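Local atomic coordinates of hypothetical sugar ABC-transporter sugar binding protein (Arthrobacter globiformis, PDB entry 7BVT), a protein that binds cyclic alpha-maltosyl-1,6-maltose and, as the substrate-binding protein of an ABC transporter, probably delivers it for uptake. Residues Thr198-Val203 with Ser258-Ser263; Asn204-Gly209 with Asp367-Pro372. All blocks are in the same frame, centred on the assembly; numbering follows the deposited sequence.

Contact 1. Residues Thr198-Val203 with Ser258-Ser263; sequences TWNFQV and SAQEGS. With GLC (alpha-D-glucopyranose), chain B; GLC (alpha-D-glucopyranose), chain C.
Asn-200 reaches from helix 195-207 to Gln-260 on strand 258-262 and meets it amide to amide, the two side chains passing antiparallel with their amide planes 32° apart. Gln-260 can be followed outward. Its CB lies 3.4 Å from Asn-200 ND2. With CG beside the backbone N (chi1 -74°) and the chain extended beyond it, CG and CD pass the same nitrogen, CD 3.9 Å from Asn-200 ND2. At the tip OE1 accepts from Asn-200 ND2 at 2.9 Å, in the carbonyl plane and on a lone pair, with a nearly straight N-H...O angle of 171°. On the other branch, NE2 rests 4.1 Å from Val-203 CG1. Asn-200 ND2 also donates to a water, which in turn donates to the backbone O of Gln-260 and is hydrogen-bonded to O6 of the chain B glucose. These two bonds hold the buried amide of Asn-200 between Gln-260 and the water, which passes the link on to the sugar. The strand pairs antiparallel with strand 140-147, whose Leu-142 packs against Trp-199, Asn-200 and Val-203; the arrangement belongs to the sugar pocket of a bacterial solute-binding protein, in which Trp-199 and Asn-200 are ligand-pocket residues. The Trp-199 ring serves two sugar units. At its edge, in plane, NE1 donates to O6 of the chain B glucose at 3.1 Å; over one face lies the chain C glucose, its C6 offset toward the rim and its O5 3.5 Å from Trp-199 CZ2. With an alanine here the chain C glucose would probably lose the flat surface beside its C6 and O5, and the chain B O6 its indole donor. On its backbone side, Trp-199 is tied to strand 292-301, its O accepting a hydrogen bond from Asn-293.

Contact 2. Residues Asn204-Gly209 with Asp367-Pro372; sequences NLWQAG and DAHARP. With GLC (alpha-D-glucopyranose), chain C.
Trp-206, near the end of helix 195-207, faces His-369 on the short strand 368-369, their CA atoms 8.1 Å apart, and the helix closes just beyond in a Schellman motif at Gly-209, whose phi is positive (93°). The side chains of Trp-206 and His-369 overlap head to tail as an offset stack: the five-membered ring of the indole lies over the imidazole, centroids 4.0 Å apart and planes at 13°. The slide gives each ring a CH-pi contact from a methylene of its partner. His-369 CB sits over the six-membered ring of Trp-206, 3.5 Å from CZ3, while Trp-206 CB rests over the imidazole face. Strand 368-369 runs parallel to strand 292-301 and bonds to it through the His-369 backbone, so the stack joins the helix, through this short strand, to the mixed sheet of the solute-binding protein. Two residues on, Arg-371 turns to the sugar. Its chain bends at chi3 (-71°), bringing the guanidinium to the chain C glucose, where NH1 donates to O3 at 3.0 Å and NH2 to O4 at 2.8 Å. Glu-195 makes a salt bridge to NH2, and Leu-294 O accepts from NH1.

From the N terminus, helix 195-207 comes first and supplies one side of both contacts: its residues 198-203 enter contact 1, and 204-209 follows directly into contact 2. Contact 1 closes first, when the chain returns 55 residues later as strand 258-262. Contact 2 closes after 158 residues, with 367-372 beside strand 292-301. The segments alternate along the chain, so the two loops cross. One helix is thereby tied to two separate parts of the same mixed sheet. The contacts also touch directly, with Trp-199 CE3 3.6 Å from Arg-371 CZ, around the shared chain C glucose.

Contact 1. Residues Thr198-Val203 with Ser258-Ser263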
loop_
_atom_site.group_PDB
_atom_site.type_symbol
_atom_site.label_atom_id
_atom_site.label_comp_id
_atom_site.label_asym_id
_atom_site.label_seq_id
_atom_site.Cartn_x
_atom_site.Cartn_y
_atom_site.Cartn_z
ATOM N N THR A 198 6.010 8.471 -6.022
ATOM C CA THR A 198 6.325 7.202 -6.688
ATOM C C THR A 198 5.135 6.252 -6.608
ATOM O O THR A 198 4.776 5.673 -7.628
ATOM C CB THR A 198 7.584 6.570 -6.099
ATOM O OG1 THR A 198 8.633 7.499 -6.324
ATOM C CG2 THR A 198 7.866 5.209 -6.675
ATOM N N TRP A 199 4.551 6.048 -5.441
ATOM C CA TRP A 199 3.574 4.949 -5.271
ATOM C C TRP A 199 2.219 5.369 -5.855
ATOM O O TRP A 199 1.491 4.492 -6.318
ATOM C CB TRP A 199 3.557 4.473 -3.831
ATOM C CG TRP A 199 2.393 4.795 -2.956
ATOM C CD1 TRP A 199 1.928 6.024 -2.598
ATOM C CD2 TRP A 199 1.584 3.846 -2.246
ATOM N NE1 TRP A 199 0.850 5.892 -1.758
ATOM C CE2 TRP A 199 0.626 4.574 -1.512
ATOM C CE3 TRP A 199 1.568 2.456 -2.171
ATOM C CZ2 TRP A 199 -0.297 3.941 -0.675
ATOM C CZ3 TRP A 199 0.648 1.834 -1.357
ATOM C CH2 TRP A 199 -0.309 2.568 -0.679
ATOM N N ASN A 200 1.938 6.665 -5.936
ATOM C CA ASN A 200 0.750 7.135 -6.691
ATOM C C ASN A 200 0.971 6.968 -8.191
ATOM O O ASN A 200 0.025 6.549 -8.903
ATOM C CB ASN A 200 0.429 8.576 -6.300
ATOM C CG ASN A 200 -0.369 8.681 -5.020
ATOM O OD1 ASN A 200 0.152 9.125 -3.977
ATOM N ND2 ASN A 200 -1.589 8.220 -5.079
ATOM N N PHE A 201 2.162 7.298 -8.681
ATOM C CA PHE A 201 2.485 7.151 -10.101
ATOM C C PHE A 201 2.472 5.683 -10.521
ATOM O O PHE A 201 2.002 5.366 -11.617
ATOM C CB PHE A 201 3.852 7.773 -10.398
ATOM C CG PHE A 201 4.180 7.714 -11.855
ATOM C CD1 PHE A 201 3.642 8.623 -12.757
ATOM C CD2 PHE A 201 4.970 6.703 -12.348
ATOM C CE1 PHE A 201 3.890 8.499 -14.115
ATOM C CE2 PHE A 201 5.252 6.608 -13.683
ATOM C CZ PHE A 201 4.715 7.499 -14.576
ATOM N N GLN A 202 2.996 4.783 -9.684
ATOM C CA GLN A 202 3.084 3.368 -10.081
ATOM C C GLN A 202 1.688 2.860 -10.467
ATOM O O GLN A 202 1.575 2.007 -11.297
ATOM C CB GLN A 202 3.650 2.533 -8.937
ATOM C CG GLN A 202 5.158 2.627 -8.844
ATOM C CD GLN A 202 5.718 2.284 -7.463
ATOM O OE1 GLN A 202 5.008 2.234 -6.469
ATOM N NE2 GLN A 202 7.046 2.074 -7.412
ATOM N N VAL A 203 0.651 3.316 -9.784
ATOM C CA VAL A 203 -0.736 2.871 -10.099
ATOM C C VAL A 203 -0.976 3.086 -11.585
ATOM O O VAL A 203 -1.409 2.183 -12.263
ATOM C CB VAL A 203 -1.752 3.684 -9.290
ATOM C CG1 VAL A 203 -3.170 3.421 -9.762
ATOM C CG2 VAL A 203 -1.600 3.413 -7.811
ATOM N N SER A 258 -11.227 15.732 -6.204
ATOM C CA SER A 258 -10.936 14.277 -6.097
ATOM C C SER A 258 -9.442 14.081 -5.869
ATOM O O SER A 258 -8.701 15.034 -5.976
ATOM C CB SER A 258 -11.368 13.530 -7.300
ATOM O OG SER A 258 -10.754 14.045 -8.503
ATOM N N ALA A 259 -9.071 12.843 -5.540
ATOM C CA ALA A 259 -7.658 12.472 -5.287
ATOM C C ALA A 259 -7.571 10.960 -5.227
ATOM O O ALA A 259 -8.539 10.299 -4.844
ATOM C CB ALA A 259 -7.169 13.102 -3.998
ATOM N N GLN A 260 -6.385 10.422 -5.520
ATOM C CA GLN A 260 -6.101 9.039 -5.086
ATOM C C GLN A 260 -5.896 9.058 -3.580
ATOM O O GLN A 260 -5.171 9.935 -3.073
ATOM C CB GLN A 260 -4.871 8.480 -5.793
ATOM C CG GLN A 260 -5.176 8.136 -7.208
ATOM C CD GLN A 260 -4.039 7.578 -8.030
ATOM O OE1 GLN A 260 -2.860 7.434 -7.587
ATOM N NE2 GLN A 260 -4.410 7.262 -9.250
ATOM N N GLU A 261 -6.576 8.155 -2.888
ATOM C CA GLU A 261 -6.512 8.038 -1.428
ATOM C C GLU A 261 -6.407 6.570 -1.036
ATOM O O GLU A 261 -7.112 5.712 -1.584
ATOM C CB GLU A 261 -7.740 8.699 -0.772
ATOM C CG GLU A 261 -7.738 10.217 -0.946
ATOM C CD GLU A 261 -6.770 11.022 -0.125
ATOM O OE1 GLU A 261 -6.011 10.442 0.692
ATOM O OE2 GLU A 261 -6.799 12.290 -0.274
ATOM N N GLY A 262 -5.642 6.338 0.037
ATOM C CA GLY A 262 -5.563 4.995 0.609
ATOM C C GLY A 262 -6.823 4.599 1.303
ATOM O O GLY A 262 -7.608 5.463 1.721
ATOM N N SER A 263 -7.068 3.299 1.385
ATOM C CA SER A 263 -8.310 2.715 1.927
ATOM C C SER A 263 -8.463 3.141 3.395
ATOM O O SER A 263 -9.618 3.202 3.863
ATOM C CB SER A 263 -8.331 1.197 1.773
ATOM O OG SER A 263 -7.141 0.665 2.316
HETATM C C1 GLC B . 3.078 7.848 0.815
HETATM C C2 GLC B . 3.635 9.131 1.457
HETATM C C3 GLC B . 2.687 9.539 2.585
HETATM C C4 GLC B . 1.256 9.760 2.062
HETATM C C5 GLC B . 0.771 8.606 1.138
HETATM C C6 GLC B . -0.300 9.092 0.191
HETATM O O2 GLC B . 4.954 8.872 1.977
HETATM O O3 GLC B . 3.164 10.734 3.231
HETATM O O4 GLC B . 0.394 9.888 3.204
HETATM O O5 GLC B . 1.816 8.145 0.225
HETATM O O6 GLC B . -0.945 7.931 -0.329
HETATM C C1 GLC C . 0.699 3.531 3.470
HETATM C C2 GLC C . 1.099 2.121 3.163
HETATM C C3 GLC C . 2.585 2.038 2.917
HETATM C C4 GLC C . 2.944 3.049 1.816
HETATM C C5 GLC C . 2.575 4.453 2.277
HETATM C C6 GLC C . 2.891 5.484 1.179
HETATM O O2 GLC C . 0.591 1.294 4.193
HETATM O O3 GLC C . 2.927 0.686 2.568
HETATM O O4 GLC C . 4.332 3.054 1.541
HETATM O O5 GLC C . 1.185 4.488 2.487
HETATM O O6 GLC C . 3.001 6.762 1.800
HETATM O O HOH W 1 -2.604 9.074 -2.521
#

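Contact 2. Residues Asn204-Gly209 with Asp367-Pro372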
loop_
_atom_site.group_PDB
_atom_site.type_symbol
_atom_site.label_atom_id
_atom_site.label_comp_id
_atom_site.label_asym_id
_atom_site.label_seq_id
_atom_site.Cartn_x
_atom_site.Cartn_y
_atom_site.Cartn_z
ATOM N N ASN A 204 -0.708 4.291 -12.063
ATOM C CA ASN A 204 -1.036 4.663 -13.457
ATOM C C ASN A 204 -0.042 4.021 -14.431
ATOM O O ASN A 204 -0.476 3.588 -15.536
ATOM C CB ASN A 204 -0.996 6.182 -13.581
ATOM C CG ASN A 204 -2.068 6.879 -12.766
ATOM O OD1 ASN A 204 -1.811 7.933 -12.191
ATOM N ND2 ASN A 204 -3.252 6.281 -12.637
ATOM N N LEU A 205 1.216 3.804 -14.020
ATOM C CA LEU A 205 2.204 3.068 -14.829
ATOM C C LEU A 205 1.658 1.641 -15.060
ATOM O O LEU A 205 1.629 1.143 -16.185
ATOM C CB LEU A 205 3.540 3.087 -14.084
ATOM C CG LEU A 205 4.622 2.183 -14.674
ATOM C CD1 LEU A 205 5.125 2.717 -16.014
ATOM C CD2 LEU A 205 5.754 2.049 -13.682
ATOM N N TRP A 206 1.225 0.949 -14.021
ATOM C CA TRP A 206 0.679 -0.420 -14.155
ATOM C C TRP A 206 -0.630 -0.455 -14.956
ATOM O O TRP A 206 -0.785 -1.384 -15.806
ATOM C CB TRP A 206 0.488 -1.028 -12.785
ATOM C CG TRP A 206 1.751 -1.373 -12.078
ATOM C CD1 TRP A 206 2.902 -1.894 -12.595
ATOM C CD2 TRP A 206 1.973 -1.200 -10.673
ATOM N NE1 TRP A 206 3.842 -2.062 -11.593
ATOM C CE2 TRP A 206 3.304 -1.613 -10.405
ATOM C CE3 TRP A 206 1.198 -0.667 -9.631
ATOM C CZ2 TRP A 206 3.836 -1.578 -9.130
ATOM C CZ3 TRP A 206 1.728 -0.676 -8.362
ATOM C CH2 TRP A 206 3.023 -1.115 -8.121
ATOM N N GLN A 207 -1.503 0.536 -14.791
ATOM C CA GLN A 207 -2.760 0.568 -15.547
ATOM C C GLN A 207 -2.456 0.713 -17.042
ATOM O O GLN A 207 -3.202 0.167 -17.835
ATOM C CB GLN A 207 -3.592 1.781 -15.127
ATOM C CG GLN A 207 -4.151 1.651 -13.724
ATOM C CD GLN A 207 -4.849 2.916 -13.321
ATOM O OE1 GLN A 207 -4.468 3.996 -13.784
ATOM N NE2 GLN A 207 -5.919 2.811 -12.521
ATOM N N ALA A 208 -1.387 1.409 -17.428
ATOM C CA ALA A 208 -0.990 1.583 -18.845
ATOM C C ALA A 208 -0.321 0.301 -19.390
ATOM O O ALA A 208 -0.023 0.248 -20.604
ATOM C CB ALA A 208 -0.084 2.771 -18.990
ATOM N N GLY A 209 -0.090 -0.714 -18.557
ATOM C CA GLY A 209 0.559 -1.963 -19.004
ATOM C C GLY A 209 2.048 -1.908 -18.793
ATOM O O GLY A 209 2.751 -2.778 -19.313
ATOM N N ASP A 367 -6.728 -6.806 -8.366
ATOM C CA ASP A 367 -5.914 -6.128 -9.404
ATOM C C ASP A 367 -4.695 -5.414 -8.804
ATOM O O ASP A 367 -4.082 -4.627 -9.509
ATOM C CB ASP A 367 -6.817 -5.169 -10.166
ATOM C CG ASP A 367 -7.985 -5.867 -10.858
ATOM O OD1 ASP A 367 -7.740 -6.890 -11.530
ATOM O OD2 ASP A 367 -9.092 -5.364 -10.761
ATOM N N ALA A 368 -4.421 -5.609 -7.531
ATOM C CA ALA A 368 -3.438 -4.776 -6.830
ATOM C C ALA A 368 -2.054 -5.384 -7.048
ATOM O O ALA A 368 -1.871 -6.675 -7.066
ATOM C CB ALA A 368 -3.737 -4.685 -5.362
ATOM N N HIS A 369 -1.086 -4.493 -7.226
ATOM C CA HIS A 369 0.327 -4.858 -7.379
ATOM C C HIS A 369 1.073 -4.519 -6.111
ATOM O O HIS A 369 0.659 -3.596 -5.436
ATOM C CB HIS A 369 0.952 -4.095 -8.538
ATOM C CG HIS A 369 0.405 -4.386 -9.888
ATOM N ND1 HIS A 369 1.234 -4.696 -10.937
ATOM C CD2 HIS A 369 -0.848 -4.327 -10.402
ATOM C CE1 HIS A 369 0.522 -4.907 -12.008
ATOM N NE2 HIS A 369 -0.744 -4.643 -11.738
ATOM N N ALA A 370 2.194 -5.204 -5.866
ATOM C CA ALA A 370 3.178 -4.798 -4.850
ATOM C C ALA A 370 4.405 -4.185 -5.523
ATOM O O ALA A 370 4.788 -4.659 -6.591
ATOM C CB ALA A 370 3.608 -5.990 -4.008
ATOM N N ARG A 371 4.988 -3.205 -4.843
ATOM C CA ARG A 371 6.299 -2.599 -5.158
ATOM C C ARG A 371 7.350 -3.692 -5.199
ATOM O O ARG A 371 7.182 -4.809 -4.685
ATOM C CB ARG A 371 6.564 -1.496 -4.158
ATOM C CG ARG A 371 5.759 -0.229 -4.503
ATOM C CD ARG A 371 5.659 0.770 -3.380
ATOM N NE ARG A 371 4.782 0.237 -2.339
ATOM C CZ ARG A 371 4.604 0.784 -1.157
ATOM N NH1 ARG A 371 3.783 0.213 -0.274
ATOM N NH2 ARG A 371 5.158 1.949 -0.897
ATOM N N PRO A 372 8.468 -3.437 -5.897
ATOM C CA PRO A 372 9.520 -4.440 -5.971
ATOM C C PRO A 372 10.224 -4.645 -4.627
ATOM O O PRO A 372 10.404 -3.718 -3.837
ATOM C CB PRO A 372 10.498 -3.879 -6.977
ATOM C CG PRO A 372 10.286 -2.389 -6.848
ATOM C CD PRO A 372 8.793 -2.198 -6.617
HETATM C C1 GLC C . 0.699 3.531 3.470
HETATM C C2 GLC C . 1.099 2.121 3.163
HETATM C C3 GLC C . 2.585 2.038 2.917
HETATM C C4 GLC C . 2.944 3.049 1.816
HETATM C C5 GLC C . 2.575 4.453 2.277
HETATM C C6 GLC C . 2.891 5.484 1.179
HETATM O O2 GLC C . 0.591 1.294 4.193
HETATM O O3 GLC C . 2.927 0.686 2.568
HETATM O O4 GLC C . 4.332 3.054 1.541
HETATM O O5 GLC C . 1.185 4.488 2.487
HETATM O O6 GLC C . 3.001 6.762 1.800
#